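PDB 3OC9: UDP-N-acetylglucosamine pyrophosphorylase from Entamoeba histolytica, which probably catalyses the uridylyl transfer from UTP to N-acetyl-alpha-D-glucosamine 1-phosphate that yields UDP-N-acetylglucosamine and diphosphate. Local coordinates for residues S73-R78 against C191-P196; N185-L190 against A335-L340; R356-Y361 against C377-R382; S372-C377 against Q399-L404. All blocks are in the same frame, centred on the assembly; numbering follows the deposited sequence. Where two conformers were deposited one is given.

In the fold
Contacts 1 and 2 draw on one loop, the chain between strand 180-184 of the large mixed sheet and helix 196-204. In contact 2 its first half meets the loop ahead of helix 347-364; in contact 1 its second half meets helix 68-87. Their centres lie about 17 Å apart. Contacts 3 and 4 follow along the chain, with centres about 10 Å apart; they share C377 and the two-stranded parallel sheet 377-379/402-404, which packs on helix 347-364. F381 links the two regions: it touches R75 of contact 1 and I189 of contact 2. The loop after strand 377-379 thus reaches helix 68-87, which probably helps hold the C-terminal part against the nucleotidyltransferase core.

Contact 1 of 4, residues S73-R78 against C191-P196; sequences SERLLR and CKDVDP
C191 turns its backbone carbonyl toward helix 68-87, where R75 reaches out to meet it. With CG anti to the backbone N (chi1 -178°) and the chain bent at chi2 and chi3, R75 brings NH2 to C191 O, 2.9 Å away; the oxygen sits at the edge of the guanidinium, in its plane, whereas the nitrogen stands well above the carbonyl plane. The guanidinium also makes a cation-pi contact with F381. At K192 the contact is mostly backbone, with R75 CD 3.8 Å from K192 O, while the lysine amine runs off to a salt bridge with E386. D193 follows, its OD2 3.5 Å from both R75 CG and R75 CD, beside the aliphatic stem, and still 4.9 Å from R75 NE, so any attraction between the charges probably acts at a distance. OD1 is held by H184. V194 centres an inverse gamma turn and brings CG2 to 4.4 Å from L76 CD2; it also packs on L38 of strand 36-41. D195 then serves as N-cap of helix 196-204. The arrangement belongs to an alpha/beta core of GT-A type: helix 68-87, between parallel strands 36-41 and 95-100 in sequence, packs beside the loop that leaves strand 180-184.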
loop_
_atom_site.group_PDB
_atom_site.type_symbol
_atom_site.label_atom_id
_atom_site.label_comp_id
_atom_site.label_asym_id
_atom_site.label_seq_id
_atom_site.Cartn_x
_atom_site.Cartn_y
_atom_site.Cartn_z
ATOM N N SER A 73 -10.532 -0.956 7.396
ATOM C CA SER A 73 -11.988 -1.182 7.414
ATOM C C SER A 73 -12.782 0.131 7.581
ATOM O O SER A 73 -13.776 0.368 6.873
ATOM C CB SER A 73 -12.385 -2.196 8.522
ATOM O OG SER A 73 -11.742 -3.460 8.285
ATOM N N GLU A 74 -12.323 0.981 8.497
ATOM C CA GLU A 74 -13.017 2.248 8.818
ATOM C C GLU A 74 -12.948 3.282 7.669
ATOM O O GLU A 74 -13.940 3.985 7.382
ATOM C CB GLU A 74 -12.500 2.819 10.155
ATOM C CG GLU A 74 -12.963 1.984 11.393
ATOM C CD GLU A 74 -12.483 2.530 12.746
ATOM O OE1 GLU A 74 -11.612 3.425 12.782
ATOM O OE2 GLU A 74 -12.962 2.016 13.788
ATOM N N ARG A 75 -11.799 3.350 6.990
ATOM C CA ARG A 75 -11.675 4.200 5.802
ATOM C C ARG A 75 -12.618 3.746 4.657
ATOM O O ARG A 75 -13.245 4.590 4.010
ATOM C CB ARG A 75 -10.196 4.311 5.364
ATOM C CG ARG A 75 -9.952 5.230 4.149
ATOM C CD ARG A 75 -8.589 5.945 4.229
ATOM N NE ARG A 75 -8.652 7.104 5.098
ATOM C CZ ARG A 75 -7.608 7.808 5.533
ATOM N NH1 ARG A 75 -7.833 8.839 6.328
ATOM N NH2 ARG A 75 -6.345 7.501 5.198
ATOM N N LEU A 76 -12.732 2.433 4.405
ATOM C CA LEU A 76 -13.692 1.935 3.406
ATOM C C LEU A 76 -15.155 2.295 3.772
ATOM O O LEU A 76 -15.938 2.705 2.898
ATOM C CB LEU A 76 -13.536 0.411 3.175
ATOM C CG LEU A 76 -12.215 -0.094 2.564
ATOM C CD1 LEU A 76 -12.248 -1.641 2.405
ATOM C CD2 LEU A 76 -11.934 0.566 1.195
ATOM N N LEU A 77 -15.519 2.152 5.052
ATOM C CA LEU A 77 -16.857 2.580 5.521
ATOM C C LEU A 77 -17.148 4.078 5.247
ATOM O O LEU A 77 -18.254 4.437 4.800
ATOM C CB LEU A 77 -17.074 2.220 7.004
ATOM C CG LEU A 77 -17.294 0.722 7.321
ATOM C CD1 LEU A 77 -17.181 0.493 8.819
ATOM C CD2 LEU A 77 -18.644 0.175 6.806
ATOM N N ARG A 78 -16.149 4.937 5.454
ATOM C CA ARG A 78 -16.311 6.404 5.227
ATOM C C ARG A 78 -16.420 6.770 3.736
ATOM O O ARG A 78 -17.231 7.630 3.357
ATOM C CB ARG A 78 -15.179 7.187 5.913
ATOM C CG ARG A 78 -15.201 8.719 5.705
ATOM C CD ARG A 78 -16.514 9.348 6.234
ATOM N NE ARG A 78 -16.465 10.816 6.213
ATOM C CZ ARG A 78 -17.526 11.602 6.417
ATOM N NH1 ARG A 78 -18.731 11.066 6.641
ATOM N NH2 ARG A 78 -17.384 12.922 6.399
ATOM N N CYS A 191 -2.153 5.852 4.045
ATOM C CA CYS A 191 -2.719 5.565 2.708
ATOM C C CYS A 191 -4.227 5.897 2.569
ATOM O O CYS A 191 -5.039 5.543 3.453
ATOM C CB CYS A 191 -2.425 4.116 2.296
ATOM S SG CYS A 191 -2.903 3.689 0.586
ATOM N N LYS A 192 -4.601 6.575 1.475
ATOM C CA LYS A 192 -6.020 6.929 1.245
ATOM C C LYS A 192 -6.891 5.758 0.679
ATOM O O LYS A 192 -8.087 5.923 0.454
ATOM C CB LYS A 192 -6.152 8.203 0.361
ATOM C CG LYS A 192 -5.746 9.552 1.044
ATOM C CD LYS A 192 -5.915 10.720 0.017
ATOM C CE LYS A 192 -5.628 12.114 0.632
ATOM N NZ LYS A 192 -5.854 13.220 -0.409
ATOM N N ASP A 193 -6.300 4.583 0.444
ATOM C CA ASP A 193 -7.081 3.415 -0.038
ATOM C C ASP A 193 -7.719 3.721 -1.402
ATOM O O ASP A 193 -6.983 4.156 -2.301
ATOM C CB ASP A 193 -8.056 2.894 1.059
ATOM C CG ASP A 193 -7.307 2.380 2.315
ATOM O OD1 ASP A 193 -6.251 1.731 2.160
ATOM O OD2 ASP A 193 -7.754 2.610 3.463
ATOM N N VAL A 194 -9.036 3.536 -1.579
ATOM C CA VAL A 194 -9.690 3.817 -2.890
ATOM C C VAL A 194 -9.966 5.345 -3.035
ATOM O O VAL A 194 -11.100 5.821 -2.870
ATOM C CB VAL A 194 -10.964 2.905 -3.136
ATOM C CG1 VAL A 194 -11.576 3.122 -4.550
ATOM C CG2 VAL A 194 -10.625 1.421 -2.948
ATOM N N ASP A 195 -8.899 6.099 -3.341
ATOM C CA ASP A 195 -8.894 7.584 -3.320
ATOM C C ASP A 195 -9.763 8.131 -4.474
ATOM O O ASP A 195 -9.400 7.943 -5.635
ATOM C CB ASP A 195 -7.419 8.070 -3.456
ATOM C CG ASP A 195 -7.268 9.604 -3.491
ATOM O OD1 ASP A 195 -8.262 10.311 -3.251
ATOM O OD2 ASP A 195 -6.140 10.107 -3.785
ATOM N N PRO A 196 -10.902 8.816 -4.172
ATOM C CA PRO A 196 -11.753 9.308 -5.289
ATOM C C PRO A 196 -11.008 10.237 -6.275
ATOM O O PRO A 196 -11.330 10.226 -7.485
ATOM C CB PRO A 196 -12.908 10.062 -4.583
ATOM C CG PRO A 196 -12.805 9.730 -3.145
ATOM C CD PRO A 196 -11.464 9.111 -2.844
#

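Contact 2 of 4, residues N185-L190 against A335-L340; sequences NVDNIL and ALKNSL
D187 meets L336 through the backbone: L336 N donates to D187 O at 2.9 Å, with an N-H...O angle of 163°. The same oxygen receives a CA-H...O contact from A335 CA at 3.4 Å, and N188 and A335 pass close enough to count as a single, isolated beta bridge. Outside the backbone, the side chain of D187 runs beside L336 O, with CG 3.7 Å from it. In one of the two conformers of D187, OD2 lies 3.6 Å from K337 NZ, a loose salt bridge that need not persist in the other; K337 bends at its last torsion (chi4 -70°) to bring the amine round. I189 CD1 also touches L336 CB at 4.4 Å, and V350 and V347 of helix 347-364 continue that apolar patch.

One shell further out, N188 fixes the turn. Its OD1 accepts from L190 N at 3.2 Å, making an Asx turn, and also from S334 N, while ND2 donates to E332 O. K55 NZ joins the two loops from outside, bonded both to D187 OD1 and to L336 O. The polar link between the loops thus rests mainly on backbone and K55, with K337, whose side chain is exposed, the looser partner.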
loop_
_atom_site.group_PDB
_atom_site.type_symbol
_atom_site.label_atom_id
_atom_site.label_comp_id
_atom_site.label_asym_id
_atom_site.label_seq_id
_atom_site.Cartn_x
_atom_site.Cartn_y
_atom_site.Cartn_z
ATOM N N ASN A 185 0.779 -1.318 -0.242
ATOM C CA ASN A 185 1.477 -2.107 0.798
ATOM C C ASN A 185 0.876 -1.871 2.186
ATOM O O ASN A 185 0.311 -0.808 2.445
ATOM C CB ASN A 185 2.990 -1.809 0.788
ATOM N N VAL A 186 0.996 -2.859 3.070
ATOM C CA VAL A 186 0.362 -2.823 4.399
ATOM C C VAL A 186 1.033 -1.847 5.416
ATOM O O VAL A 186 0.419 -1.463 6.417
ATOM C CB VAL A 186 0.253 -4.282 4.975
ATOM C CG1 VAL A 186 1.599 -4.796 5.475
ATOM C CG2 VAL A 186 -0.819 -4.365 6.067
ATOM N N ASP A 187 2.252 -1.399 5.111
ATOM C CA ASP A 187 3.069 -0.645 6.077
ATOM C C ASP A 187 2.758 0.867 6.146
ATOM O O ASP A 187 3.142 1.533 7.115
ATOM C CB ASP A 187 4.568 -0.864 5.785
ATOM C CG ASP A 187 5.013 -2.325 5.969
ATOM O OD1 ASP A 187 4.247 -3.143 6.515
ATOM O OD2 ASP A 187 6.150 -2.658 5.573
ATOM N N ASN A 188 2.097 1.425 5.121
ATOM C CA ASN A 188 1.817 2.900 5.093
ATOM C C ASN A 188 0.489 3.308 5.758
ATOM O O ASN A 188 -0.584 3.177 5.170
ATOM C CB ASN A 188 1.895 3.440 3.645
ATOM C CG ASN A 188 1.732 4.979 3.538
ATOM O OD1 ASN A 188 1.479 5.704 4.526
ATOM N ND2 ASN A 188 1.876 5.477 2.303
ATOM N N ILE A 189 0.580 3.810 6.994
ATOM C CA ILE A 189 -0.595 4.074 7.838
ATOM C C ILE A 189 -1.506 5.208 7.272
ATOM O O ILE A 189 -2.735 5.196 7.451
ATOM C CB ILE A 189 -0.126 4.389 9.325
ATOM C CG1 ILE A 189 0.825 3.283 9.866
ATOM C CG2 ILE A 189 -1.308 4.678 10.269
ATOM C CD1 ILE A 189 0.306 1.819 9.759
ATOM N N LEU A 190 -0.905 6.152 6.557
ATOM C CA LEU A 190 -1.664 7.293 5.991
ATOM C C LEU A 190 -2.313 7.056 4.619
ATOM O O LEU A 190 -2.959 7.977 4.084
ATOM C CB LEU A 190 -0.793 8.565 5.967
ATOM C CG LEU A 190 -0.254 9.028 7.338
ATOM C CD1 LEU A 190 0.615 10.267 7.222
ATOM C CD2 LEU A 190 -1.385 9.297 8.329
ATOM N N ALA A 335 5.532 5.356 7.112
ATOM C CA ALA A 335 5.577 3.872 7.163
ATOM C C ALA A 335 5.928 3.315 8.543
ATOM O O ALA A 335 6.703 3.933 9.268
ATOM C CB ALA A 335 6.545 3.327 6.144
ATOM N N LEU A 336 5.378 2.142 8.873
ATOM C CA LEU A 336 5.751 1.392 10.105
ATOM C C LEU A 336 6.552 0.140 9.747
ATOM O O LEU A 336 5.993 -0.824 9.188
ATOM C CB LEU A 336 4.514 1.005 10.932
ATOM C CG LEU A 336 4.781 0.142 12.191
ATOM C CD1 LEU A 336 5.653 0.879 13.219
ATOM C CD2 LEU A 336 3.475 -0.369 12.851
ATOM N N LYS A 337 7.854 0.156 10.067
ATOM C CA LYS A 337 8.791 -0.912 9.676
ATOM C C LYS A 337 9.678 -1.468 10.810
ATOM O O LYS A 337 10.065 -2.649 10.773
ATOM C CB LYS A 337 9.674 -0.462 8.511
ATOM C CG LYS A 337 8.906 -0.295 7.203
ATOM C CD LYS A 337 9.751 0.300 6.096
ATOM C CE LYS A 337 9.158 -0.045 4.738
ATOM N NZ LYS A 337 9.331 -1.506 4.440
ATOM N N ASN A 338 9.991 -0.625 11.799
ATOM C CA ASN A 338 10.973 -0.947 12.852
ATOM C C ASN A 338 10.412 -0.848 14.285
ATOM O O ASN A 338 9.423 -0.141 14.543
ATOM C CB ASN A 338 12.198 -0.009 12.738
ATOM C CG ASN A 338 12.861 -0.040 11.368
ATOM O OD1 ASN A 338 13.206 -1.107 10.837
ATOM N ND2 ASN A 338 13.069 1.151 10.788
ATOM N N SER A 339 11.049 -1.552 15.224
ATOM C CA SER A 339 10.794 -1.361 16.653
ATOM C C SER A 339 11.403 -0.031 17.122
ATOM O O SER A 339 12.063 0.661 16.342
ATOM C CB SER A 339 11.405 -2.517 17.468
ATOM O OG SER A 339 12.821 -2.470 17.408
ATOM N N LEU A 340 11.202 0.302 18.398
ATOM C CA LEU A 340 11.740 1.541 18.987
ATOM C C LEU A 340 13.259 1.517 19.265
ATOM O O LEU A 340 13.825 2.502 19.777
ATOM C CB LEU A 340 10.953 1.936 20.252
ATOM C CG LEU A 340 9.504 2.432 20.098
ATOM C CD1 LEU A 340 8.873 2.716 21.452
ATOM C CD2 LEU A 340 9.428 3.685 19.214
#

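Contact 3 of 4, residues R356-Y361 against C377-R382; sequences RLNIYY and CEISFR
N358 points from helix 347-364 straight at the strand 377-379, and each atom of its side chain finds something there. CB, at the root, lies 3.7 Å from C377 SG and 3.8 Å from I379 CD1, between the two side chains that the strand turns toward the helix. CG, set anti to the carbonyl carbon (chi1 -68°), comes next, 4.0 Å from I379 CG1, as the asparagine and the isoleucine slide past each other in opposite directions. At the tip, ND2 donates to C377 O at 2.9 Å in an almost straight bond (176°), with the oxygen lying in the amide plane. The other branch, OD1, receives a weak bond from a water that donates more firmly to I379 O, 2.8 Å away.

The setting is a helix laid across a two-stranded parallel sheet, 377-379 with 402-404; the axes of segments 356-361 and 377-379 approach to 7.5 Å at 76°. E378 pairs through its backbone N and O with 402-404, which leaves C377 O turned from that strand and able to accept from N358.

The SG of C377 lies against the backbone between N358 and I359, while its CB packs 4.0 Å from I359 CG1. E378 leaves the strand on the face turned from the helix segment; its OE2 accepts from E63 N and is hydrogen-bonded to Y355 OH.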
loop_
_atom_site.group_PDB
_atom_site.type_symbol
_atom_site.label_atom_id
_atom_site.label_comp_id
_atom_site.label_asym_id
_atom_site.label_seq_id
_atom_site.Cartn_x
_atom_site.Cartn_y
_atom_site.Cartn_z
ATOM N N ARG A 356 0.038 15.700 13.230
ATOM C CA ARG A 356 0.273 16.950 12.488
ATOM C C ARG A 356 -0.701 17.110 11.305
ATOM O O ARG A 356 -1.203 18.219 11.050
ATOM C CB ARG A 356 1.741 17.054 12.018
ATOM C CG ARG A 356 2.749 17.323 13.152
ATOM C CD ARG A 356 4.206 17.231 12.657
ATOM N NE ARG A 356 5.172 17.389 13.748
ATOM C CZ ARG A 356 6.497 17.440 13.593
ATOM N NH1 ARG A 356 7.052 17.341 12.384
ATOM N NH2 ARG A 356 7.280 17.589 14.653
ATOM N N LEU A 357 -0.969 16.008 10.591
ATOM C CA LEU A 357 -1.992 16.015 9.533
ATOM C C LEU A 357 -3.389 16.428 10.065
ATOM O O LEU A 357 -4.099 17.240 9.431
ATOM C CB LEU A 357 -2.054 14.641 8.828
ATOM C CG LEU A 357 -3.059 14.499 7.680
ATOM C CD1 LEU A 357 -2.817 15.544 6.573
ATOM C CD2 LEU A 357 -3.040 13.050 7.107
ATOM N N ASN A 358 -3.782 15.878 11.214
ATOM C CA ASN A 358 -5.109 16.138 11.774
ATOM C C ASN A 358 -5.293 17.620 12.195
ATOM O O ASN A 358 -6.369 18.210 12.004
ATOM C CB ASN A 358 -5.412 15.171 12.940
ATOM C CG ASN A 358 -5.578 13.719 12.482
ATOM O OD1 ASN A 358 -5.866 13.454 11.313
ATOM N ND2 ASN A 358 -5.406 12.781 13.408
ATOM N N ILE A 359 -4.226 18.221 12.712
ATOM C CA ILE A 359 -4.201 19.679 13.007
ATOM C C ILE A 359 -4.390 20.533 11.735
ATOM O O ILE A 359 -5.213 21.471 11.713
ATOM C CB ILE A 359 -2.899 20.076 13.744
ATOM C CG1 ILE A 359 -2.848 19.394 15.113
ATOM C CG2 ILE A 359 -2.776 21.607 13.872
ATOM C CD1 ILE A 359 -1.493 19.500 15.803
ATOM N N TYR A 360 -3.644 20.195 10.680
ATOM C CA TYR A 360 -3.803 20.813 9.358
ATOM C C TYR A 360 -5.256 20.756 8.840
ATOM O O TYR A 360 -5.779 21.771 8.354
ATOM C CB TYR A 360 -2.789 20.208 8.348
ATOM C CG TYR A 360 -3.022 20.571 6.869
ATOM C CD1 TYR A 360 -2.496 21.747 6.325
ATOM C CD2 TYR A 360 -3.758 19.726 6.024
ATOM C CE1 TYR A 360 -2.700 22.077 4.978
ATOM C CE2 TYR A 360 -3.975 20.053 4.673
ATOM C CZ TYR A 360 -3.443 21.227 4.161
ATOM O OH TYR A 360 -3.646 21.568 2.829
ATOM N N TYR A 361 -5.907 19.590 8.941
ATOM C CA TYR A 361 -7.292 19.435 8.460
ATOM C C TYR A 361 -8.285 20.313 9.279
ATOM O O TYR A 361 -9.194 20.957 8.713
ATOM C CB TYR A 361 -7.720 17.954 8.457
ATOM C CG TYR A 361 -7.190 17.117 7.268
ATOM C CD1 TYR A 361 -6.973 17.700 6.002
ATOM C CD2 TYR A 361 -6.959 15.736 7.414
ATOM C CE1 TYR A 361 -6.505 16.913 4.895
ATOM C CE2 TYR A 361 -6.490 14.948 6.318
ATOM C CZ TYR A 361 -6.274 15.551 5.072
ATOM O OH TYR A 361 -5.809 14.788 3.990
ATOM N N CYS A 377 -3.869 14.904 18.748
ATOM C CA CYS A 377 -5.045 15.217 17.924
ATOM C C CYS A 377 -5.407 13.942 17.143
ATOM O O CYS A 377 -4.757 13.652 16.139
ATOM C CB CYS A 377 -4.731 16.374 16.966
ATOM S SG CYS A 377 -6.107 17.089 15.983
ATOM N N GLU A 378 -6.392 13.186 17.637
ATOM C CA GLU A 378 -6.822 11.901 17.034
ATOM C C GLU A 378 -8.226 11.999 16.447
ATOM O O GLU A 378 -9.211 12.208 17.181
ATOM C CB GLU A 378 -6.783 10.742 18.047
ATOM C CG GLU A 378 -5.432 10.530 18.717
ATOM C CD GLU A 378 -5.248 9.147 19.355
ATOM O OE1 GLU A 378 -6.187 8.305 19.370
ATOM O OE2 GLU A 378 -4.126 8.883 19.831
ATOM N N ILE A 379 -8.312 11.823 15.128
ATOM C CA ILE A 379 -9.570 11.902 14.386
ATOM C C ILE A 379 -9.841 10.554 13.702
ATOM O O ILE A 379 -9.078 10.146 12.818
ATOM C CB ILE A 379 -9.526 13.040 13.322
ATOM C CG1 ILE A 379 -9.256 14.410 13.999
ATOM C CG2 ILE A 379 -10.821 13.013 12.467
ATOM C CD1 ILE A 379 -9.219 15.630 13.044
ATOM N N SER A 380 -10.917 9.872 14.110
ATOM C CA SER A 380 -11.220 8.519 13.596
ATOM C C SER A 380 -11.343 8.485 12.069
ATOM O O SER A 380 -11.961 9.373 11.477
ATOM C CB SER A 380 -12.500 7.968 14.216
ATOM O OG SER A 380 -12.783 6.672 13.686
ATOM N N PHE A 381 -10.740 7.464 11.443
ATOM C CA PHE A 381 -10.886 7.238 9.987
ATOM C C PHE A 381 -12.369 7.001 9.613
ATOM O O PHE A 381 -12.752 7.135 8.439
ATOM C CB PHE A 381 -10.038 6.026 9.524
ATOM C CG PHE A 381 -8.557 6.318 9.263
ATOM C CD1 PHE A 381 -7.914 7.451 9.765
ATOM C CD2 PHE A 381 -7.795 5.394 8.543
ATOM C CE1 PHE A 381 -6.539 7.666 9.531
ATOM C CE2 PHE A 381 -6.432 5.595 8.309
ATOM C CZ PHE A 381 -5.805 6.743 8.799
ATOM N N ARG A 382 -13.203 6.638 10.592
ATOM C CA ARG A 382 -14.647 6.501 10.349
ATOM C C ARG A 382 -15.376 7.861 10.220
ATOM O O ARG A 382 -16.427 7.947 9.573
ATOM C CB ARG A 382 -15.306 5.594 11.419
ATOM C CG ARG A 382 -16.792 5.307 11.222
ATOM C CD ARG A 382 -17.064 4.380 10.022
ATOM N NE ARG A 382 -18.492 4.261 9.707
ATOM C CZ ARG A 382 -19.191 5.112 8.955
ATOM N NH1 ARG A 382 -18.619 6.187 8.413
ATOM N NH2 ARG A 382 -20.485 4.882 8.738
HETATM O O HOH W 1 -7.627 10.648 10.429
#

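Contact 4 of 4, residues S372-C377 against Q399-L404; sequences SKSPIC and QLPFIL
P401 is joined to L400 by a cis peptide bond, and its ring lies against S374 just where the two chains come together. CG of the proline is 3.4 Å from S374 OG, and CD rests near S374 CB. The hydroxyl is there because it stands anti to the backbone N (chi1 173°), a position from which it also accepts from I376 N at 3.2 Å, closing an ST turn at S374-I376, beside P401. Further along, I376 CB meets P401 CB on the same ring.

L400, on the other side of the cis bond, packs its isobutyl group against the carbonyl oxygens of S374 and I376: CB lies 3.5 Å from S374 O, and CD2 is 3.5 Å from I376 O and close to C377 CB. I359 of helix 347-364 and V369 continue this apolar layer.

Past the proline the chains fall into parallel register, C377 opposite F402. F402 N donates to I376 O at 3.1 Å, the nitrogen sitting above the carbonyl plane, and P401 CA adds a CA-H...O contact to that oxygen; C377 CA does likewise to F402 O. C377 SG stands 5.4 Å from the centroid of the F402 ring, oblique to it, while F393 meets this ring edge-to-face. Near K373 a water bridges K373 N to L400 O.

A single classical hydrogen bond thus joins the segments directly; the remaining cohesion comes from weak CH...O contacts, the bridging water and close apolar packing round the cis-proline bend.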
loop_
_atom_site.group_PDB
_atom_site.type_symbol
_atom_site.label_atom_id
_atom_site.label_comp_id
_atom_site.label_asym_id
_atom_site.label_seq_id
_atom_site.Cartn_x
_atom_site.Cartn_y
_atom_site.Cartn_z
ATOM N N SER A 372 -0.220 24.431 22.729
ATOM C CA SER A 372 0.790 24.837 23.717
ATOM C C SER A 372 1.031 23.833 24.856
ATOM O O SER A 372 2.130 23.792 25.421
ATOM C CB SER A 372 0.444 26.216 24.298
ATOM O OG SER A 372 -0.677 26.126 25.160
ATOM N N LYS A 373 0.019 23.029 25.188
ATOM C CA LYS A 373 0.108 22.096 26.313
ATOM C C LYS A 373 0.255 20.624 25.921
ATOM O O LYS A 373 0.668 19.796 26.741
ATOM C CB LYS A 373 -1.119 22.248 27.217
ATOM N N SER A 374 -0.114 20.291 24.686
ATOM C CA SER A 374 -0.187 18.890 24.248
ATOM C C SER A 374 -0.120 18.805 22.729
ATOM O O SER A 374 -0.606 19.714 22.051
ATOM C CB SER A 374 -1.497 18.250 24.739
ATOM O OG SER A 374 -1.687 16.942 24.196
ATOM N N PRO A 375 0.477 17.720 22.183
ATOM C CA PRO A 375 0.429 17.533 20.726
ATOM C C PRO A 375 -0.688 16.591 20.210
ATOM O O PRO A 375 -0.826 16.431 18.989
ATOM C CB PRO A 375 1.799 16.918 20.427
ATOM C CG PRO A 375 2.054 16.046 21.623
ATOM C CD PRO A 375 1.396 16.752 22.816
ATOM N N ILE A 376 -1.466 15.992 21.110
ATOM C CA ILE A 376 -2.446 14.930 20.744
ATOM C C ILE A 376 -3.669 15.442 19.959
ATOM O O ILE A 376 -4.404 16.306 20.435
ATOM C CB ILE A 376 -2.911 14.140 22.000
ATOM C CG1 ILE A 376 -1.692 13.562 22.729
ATOM C CG2 ILE A 376 -3.930 13.019 21.632
ATOM C CD1 ILE A 376 -1.987 13.014 24.093
ATOM N N CYS A 377 -3.869 14.904 18.748
ATOM C CA CYS A 377 -5.045 15.217 17.924
ATOM C C CYS A 377 -5.407 13.942 17.143
ATOM O O CYS A 377 -4.757 13.652 16.139
ATOM C CB CYS A 377 -4.731 16.374 16.966
ATOM S SG CYS A 377 -6.107 17.089 15.983
ATOM N N GLN A 399 -8.412 23.469 22.069
ATOM C CA GLN A 399 -7.182 23.328 22.862
ATOM C C GLN A 399 -6.821 21.853 23.057
ATOM O O GLN A 399 -7.532 21.126 23.756
ATOM C CB GLN A 399 -7.324 24.042 24.229
ATOM C CG GLN A 399 -6.113 23.896 25.159
ATOM C CD GLN A 399 -6.256 24.686 26.468
ATOM O OE1 GLN A 399 -6.524 25.888 26.462
ATOM N NE2 GLN A 399 -6.068 24.005 27.589
ATOM N N LEU A 400 -5.720 21.413 22.432
ATOM C CA LEU A 400 -5.282 20.008 22.496
ATOM C C LEU A 400 -5.011 19.610 23.949
ATOM O O LEU A 400 -4.592 20.464 24.744
ATOM C CB LEU A 400 -4.039 19.765 21.613
ATOM C CG LEU A 400 -4.143 20.126 20.124
ATOM C CD1 LEU A 400 -2.898 19.663 19.348
ATOM C CD2 LEU A 400 -5.402 19.501 19.517
ATOM N N PRO A 401 -5.254 18.330 24.312
ATOM C CA PRO A 401 -5.671 17.157 23.506
ATOM C C PRO A 401 -7.095 17.197 22.937
ATOM O O PRO A 401 -8.029 17.662 23.612
ATOM C CB PRO A 401 -5.546 15.983 24.488
ATOM C CG PRO A 401 -4.731 16.512 25.649
ATOM C CD PRO A 401 -5.067 17.963 25.727
ATOM N N PHE A 402 -7.240 16.681 21.707
ATOM C CA PHE A 402 -8.529 16.571 21.008
ATOM C C PHE A 402 -8.682 15.135 20.500
ATOM O O PHE A 402 -7.758 14.606 19.868
ATOM C CB PHE A 402 -8.571 17.574 19.846
ATOM C CG PHE A 402 -9.840 17.535 19.018
ATOM C CD1 PHE A 402 -10.996 18.187 19.446
ATOM C CD2 PHE A 402 -9.858 16.891 17.783
ATOM C CE1 PHE A 402 -12.173 18.171 18.670
ATOM C CE2 PHE A 402 -11.020 16.873 16.998
ATOM C CZ PHE A 402 -12.182 17.511 17.448
ATOM N N ILE A 403 -9.815 14.501 20.823
ATOM C CA ILE A 403 -10.107 13.115 20.414
ATOM C C ILE A 403 -11.535 13.002 19.861
ATOM O O ILE A 403 -12.515 13.242 20.583
ATOM C CB ILE A 403 -9.893 12.094 21.583
ATOM C CG1 ILE A 403 -8.410 12.033 21.976
ATOM C CG2 ILE A 403 -10.415 10.687 21.201
ATOM C CD1 ILE A 403 -8.106 11.131 23.170
ATOM N N LEU A 404 -11.648 12.618 18.590
ATOM C CA LEU A 404 -12.944 12.530 17.917
ATOM C C LEU A 404 -13.171 11.110 17.397
ATOM O O LEU A 404 -12.490 10.665 16.475
ATOM C CB LEU A 404 -13.024 13.551 16.774
ATOM C CG LEU A 404 -14.282 13.701 15.910
ATOM C CD1 LEU A 404 -15.485 14.165 16.746
ATOM C CD2 LEU A 404 -14.014 14.689 14.771
HETATM O O HOH W 2 -2.673 22.447 23.896
#